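Long-range contact in probable quinone reductase Qor (NADPH:quinone reductase) (Zeta-crystallin homolog protein) (Mycobacterium tuberculosis, PDB 4RVU), which binds NADPH and probably passes its electrons on to quinones, as expected of a quinone reductase of the zeta-crystallin type: residues I8-L19 with R51-V62. Numbering follows the deposited sequence.
Sequences IEVTETGGPGVL and RSGQYPRELPFV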
loop_
_atom_site.group_PDB
_atom_site.type_symbol
_atom_site.label_atom_id
_atom_site.label_comp_id
_atom_site.label_asym_id
_atom_site.label_seq_id
_atom_site.Cartn_x
_atom_site.Cartn_y
_atom_site.Cartn_z
ATOM N N ILE A 8 27.014 26.145 4.896
ATOM C CA ILE A 8 27.623 24.830 4.810
ATOM C C ILE A 8 27.417 24.321 3.390
ATOM O O ILE A 8 26.294 24.000 2.973
ATOM C CB ILE A 8 27.021 23.849 5.832
ATOM C CG1 ILE A 8 27.228 24.363 7.268
ATOM C CG2 ILE A 8 27.641 22.462 5.686
ATOM C CD1 ILE A 8 28.662 24.210 7.804
ATOM N N GLU A 9 28.500 24.273 2.628
ATOM C CA GLU A 9 28.393 23.934 1.215
ATOM C C GLU A 9 28.999 22.569 0.945
ATOM O O GLU A 9 30.002 22.190 1.556
ATOM C CB GLU A 9 29.105 24.995 0.380
ATOM C CG GLU A 9 29.152 24.704 -1.110
ATOM C CD GLU A 9 30.052 25.673 -1.838
ATOM O OE1 GLU A 9 31.277 25.649 -1.585
ATOM O OE2 GLU A 9 29.533 26.465 -2.650
ATOM N N VAL A 10 28.376 21.833 0.032
ATOM C CA VAL A 10 28.896 20.554 -0.430
ATOM C C VAL A 10 29.391 20.736 -1.864
ATOM O O VAL A 10 28.617 21.090 -2.754
ATOM C CB VAL A 10 27.812 19.468 -0.347
ATOM C CG1 VAL A 10 28.316 18.145 -0.904
ATOM C CG2 VAL A 10 27.368 19.299 1.098
ATOM N N THR A 11 30.693 20.536 -2.063
ATOM C CA THR A 11 31.339 20.688 -3.364
ATOM C C THR A 11 31.487 19.315 -4.007
ATOM O O THR A 11 31.423 19.161 -5.231
ATOM C CB THR A 11 32.712 21.383 -3.204
ATOM O OG1 THR A 11 32.508 22.787 -2.998
ATOM C CG2 THR A 11 33.588 21.189 -4.433
ATOM N N GLU A 12 31.665 18.307 -3.164
ATOM C CA GLU A 12 31.672 16.928 -3.616
ATOM C C GLU A 12 30.897 16.116 -2.590
ATOM O O GLU A 12 30.938 16.421 -1.397
ATOM C CB GLU A 12 33.109 16.407 -3.754
ATOM C CG GLU A 12 33.615 15.625 -2.539
ATOM C CD GLU A 12 35.119 15.405 -2.552
ATOM O OE1 GLU A 12 35.859 16.396 -2.356
ATOM O OE2 GLU A 12 35.557 14.241 -2.750
ATOM N N THR A 13 30.179 15.094 -3.046
ATOM C CA THR A 13 29.413 14.251 -2.132
ATOM C C THR A 13 30.331 13.288 -1.375
ATOM O O THR A 13 31.462 13.048 -1.790
ATOM C CB THR A 13 28.293 13.482 -2.860
ATOM O OG1 THR A 13 28.859 12.591 -3.830
ATOM C CG2 THR A 13 27.350 14.456 -3.561
ATOM N N GLY A 14 29.851 12.757 -0.253
ATOM C CA GLY A 14 30.641 11.842 0.560
ATOM C C GLY A 14 30.209 11.845 2.017
ATOM O O GLY A 14 29.034 12.069 2.326
ATOM N N GLY A 15 31.154 11.596 2.919
ATOM C CA GLY A 15 30.841 11.519 4.334
ATOM C C GLY A 15 30.637 12.884 4.952
ATOM O O GLY A 15 30.723 13.902 4.255
ATOM N N PRO A 16 30.380 12.921 6.269
ATOM C CA PRO A 16 30.156 14.177 6.998
ATOM C C PRO A 16 31.286 15.180 6.770
ATOM O O PRO A 16 31.073 16.387 6.895
ATOM C CB PRO A 16 30.146 13.728 8.465
ATOM C CG PRO A 16 29.714 12.294 8.415
ATOM C CD PRO A 16 30.341 11.749 7.161
ATOM N N GLY A 17 32.470 14.672 6.430
ATOM C CA GLY A 17 33.639 15.498 6.198
ATOM C C GLY A 17 33.499 16.519 5.085
ATOM O O GLY A 17 34.145 17.563 5.125
ATOM N N VAL A 18 32.650 16.236 4.096
ATOM C CA VAL A 18 32.468 17.156 2.968
ATOM C C VAL A 18 31.641 18.399 3.326
ATOM O O VAL A 18 31.540 19.341 2.532
ATOM C CB VAL A 18 31.844 16.454 1.731
ATOM C CG1 VAL A 18 32.605 15.188 1.385
ATOM C CG2 VAL A 18 30.376 16.138 1.965
ATOM N N LEU A 19 31.040 18.402 4.511
ATOM C CA LEU A 19 30.276 19.567 4.951
ATOM C C LEU A 19 31.203 20.736 5.326
ATOM O O LEU A 19 31.640 20.855 6.476
ATOM C CB LEU A 19 29.359 19.196 6.119
ATOM C CG LEU A 19 28.314 18.123 5.815
ATOM C CD1 LEU A 19 27.691 17.567 7.090
ATOM C CD2 LEU A 19 27.245 18.681 4.888
ATOM N N ARG A 51 23.924 14.763 1.221
ATOM C CA ARG A 51 25.345 14.956 1.456
ATOM C C ARG A 51 26.135 13.793 0.849
ATOM O O ARG A 51 27.174 14.000 0.216
ATOM C CB ARG A 51 25.616 15.052 2.953
ATOM C CG ARG A 51 27.039 15.460 3.298
ATOM C CD ARG A 51 27.734 14.341 4.024
ATOM N NE ARG A 51 26.986 13.940 5.204
ATOM C CZ ARG A 51 26.706 12.686 5.542
ATOM N NH1 ARG A 51 27.123 11.668 4.800
ATOM N NH2 ARG A 51 26.008 12.454 6.637
ATOM N N SER A 52 25.626 12.574 1.026
ATOM C CA SER A 52 26.338 11.383 0.568
ATOM C C SER A 52 26.217 11.172 -0.941
ATOM O O SER A 52 27.003 10.431 -1.531
ATOM C CB SER A 52 25.872 10.132 1.320
ATOM O OG SER A 52 24.581 9.714 0.902
ATOM N N GLY A 53 25.243 11.831 -1.564
ATOM C CA GLY A 53 25.012 11.671 -2.991
ATOM C C GLY A 53 24.071 10.519 -3.290
ATOM O O GLY A 53 23.873 10.153 -4.451
ATOM N N GLN A 54 23.511 9.934 -2.232
ATOM C CA GLN A 54 22.479 8.911 -2.353
ATOM C C GLN A 54 21.328 9.491 -3.150
ATOM O O GLN A 54 21.026 9.043 -4.254
ATOM C CB GLN A 54 21.952 8.539 -0.974
ATOM C CG GLN A 54 22.336 7.169 -0.482
ATOM C CD GLN A 54 21.211 6.526 0.305
ATOM O OE1 GLN A 54 20.056 6.542 -0.131
ATOM N NE2 GLN A 54 21.534 5.966 1.472
ATOM N N TYR A 55 20.676 10.485 -2.563
ATOM C CA TYR A 55 19.713 11.290 -3.289
ATOM C C TYR A 55 20.539 12.285 -4.095
ATOM O O TYR A 55 21.141 13.206 -3.530
ATOM C CB TYR A 55 18.765 12.033 -2.334
ATOM C CG TYR A 55 17.786 11.166 -1.547
ATOM C CD1 TYR A 55 17.956 9.788 -1.438
ATOM C CD2 TYR A 55 16.681 11.738 -0.921
ATOM C CE1 TYR A 55 17.057 9.004 -0.722
ATOM C CE2 TYR A 55 15.779 10.967 -0.207
ATOM C CZ TYR A 55 15.970 9.604 -0.108
ATOM O OH TYR A 55 15.064 8.846 0.607
ATOM N N PRO A 56 20.596 12.099 -5.424
ATOM C CA PRO A 56 21.446 12.962 -6.253
ATOM C C PRO A 56 20.935 14.395 -6.326
ATOM O O PRO A 56 19.729 14.640 -6.258
ATOM C CB PRO A 56 21.365 12.311 -7.644
ATOM C CG PRO A 56 20.055 11.614 -7.654
ATOM C CD PRO A 56 19.824 11.139 -6.233
ATOM N N ARG A 57 21.869 15.329 -6.460
ATOM C CA ARG A 57 21.562 16.744 -6.593
ATOM C C ARG A 57 22.727 17.400 -7.329
ATOM O O ARG A 57 23.848 16.898 -7.291
ATOM C CB ARG A 57 21.350 17.386 -5.208
ATOM C CG ARG A 57 21.316 18.914 -5.231
ATOM C CD ARG A 57 20.676 19.536 -3.993
ATOM N NE ARG A 57 20.597 20.990 -4.144
ATOM C CZ ARG A 57 20.092 21.824 -3.237
ATOM N NH1 ARG A 57 19.601 21.354 -2.093
ATOM N NH2 ARG A 57 20.076 23.133 -3.477
ATOM N N GLU A 58 22.463 18.509 -8.011
ATOM C CA GLU A 58 23.515 19.250 -8.699
ATOM C C GLU A 58 24.523 19.898 -7.738
ATOM O O GLU A 58 24.140 20.530 -6.748
ATOM C CB GLU A 58 22.892 20.321 -9.595
ATOM C CG GLU A 58 23.809 20.862 -10.678
ATOM C CD GLU A 58 23.866 19.964 -11.907
ATOM O OE1 GLU A 58 23.624 18.742 -11.778
ATOM O OE2 GLU A 58 24.152 20.485 -13.008
ATOM N N LEU A 59 25.808 19.748 -8.062
ATOM C CA LEU A 59 26.911 20.280 -7.261
ATOM C C LEU A 59 27.419 21.605 -7.828
ATOM O O LEU A 59 27.360 21.831 -9.039
ATOM C CB LEU A 59 28.068 19.276 -7.226
ATOM C CG LEU A 59 28.113 18.122 -6.223
ATOM C CD1 LEU A 59 26.767 17.478 -5.988
ATOM C CD2 LEU A 59 29.113 17.082 -6.692
ATOM N N PRO A 60 27.905 22.501 -6.952
ATOM C CA PRO A 60 27.819 22.394 -5.492
ATOM C C PRO A 60 26.462 22.884 -4.993
ATOM O O PRO A 60 25.697 23.476 -5.761
ATOM C CB PRO A 60 28.918 23.342 -5.016
ATOM C CG PRO A 60 28.979 24.388 -6.067
ATOM C CD PRO A 60 28.722 23.657 -7.366
ATOM N N PHE A 61 26.157 22.633 -3.726
ATOM C CA PHE A 61 24.928 23.155 -3.144
ATOM C C PHE A 61 25.107 23.429 -1.656
ATOM O O PHE A 61 25.946 22.806 -1.004
ATOM C CB PHE A 61 23.735 22.221 -3.403
ATOM C CG PHE A 61 23.879 20.834 -2.815
ATOM C CD1 PHE A 61 24.436 19.800 -3.563
ATOM C CD2 PHE A 61 23.409 20.550 -1.536
ATOM C CE1 PHE A 61 24.551 18.521 -3.036
ATOM C CE2 PHE A 61 23.522 19.281 -1.000
ATOM C CZ PHE A 61 24.093 18.261 -1.752
ATOM N N VAL A 62 24.349 24.394 -1.145
ATOM C CA VAL A 62 24.242 24.611 0.296
ATOM C C VAL A 62 23.132 23.681 0.761
ATOM O O VAL A 62 22.041 23.682 0.190
ATOM C CB VAL A 62 23.902 26.077 0.632
ATOM C CG1 VAL A 62 23.623 26.239 2.118
ATOM C CG2 VAL A 62 25.037 26.997 0.222
#
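Arg51 reaches into the turn made by Gly14 to Leu19 and carries much of this contact. Its chain bends about the CB-CG and CG-CD bonds (chi2 -116°, chi3 -56°), which lays the guanidinium against the turn. Arg51 NH1 gives a nearly straight hydrogen bond to Gly14 O (3.2 Å), in the guanidinium plane and on a lone pair of the carbonyl. Pro16 lies over one face of the Arg51 guanidinium, its N 3.5 Å above the plane and displaced toward the rim. Leu19 crosses the arginine chain at about a right angle, its CD2 3.6 Å from Arg51 CG. Val18 CG2 packs on the same methylene at a slant. The backbone of Arg51 is held too, because Gly14 N donates to Arg51 O (3.0 Å). Thr13 CG2 rests on Gly53 CA and touches Leu59 CD1.

At the other end, Val10 and Phe61 form an antiparallel hydrogen-bonded pair. Val10 N to Phe61 O measures 2.8 Å, and Phe61 N returns a bond to Val10 O. Val10 CB sits over one face of the Phe61 ring, 4.3 Å from its centroid, in a CH-pi contact. Arg57 CD lies over the opposite face, and Leu59 CD1 meets the ring edge in plane. On the other side of the sheet, Glu9 runs extended beside Pro60, which follows a cis peptide bond.

NH2 of Arg51 makes a salt bridge to Glu320 and a hydrogen bond to His316, tying the end of helix 45-52 to helix 312-320. Helix 45-52 also carries Phe45 and Tyr49, which bind NADPH. Strand 5-10 lies between strands 20-24 and 61-62 in a small antiparallel sheet.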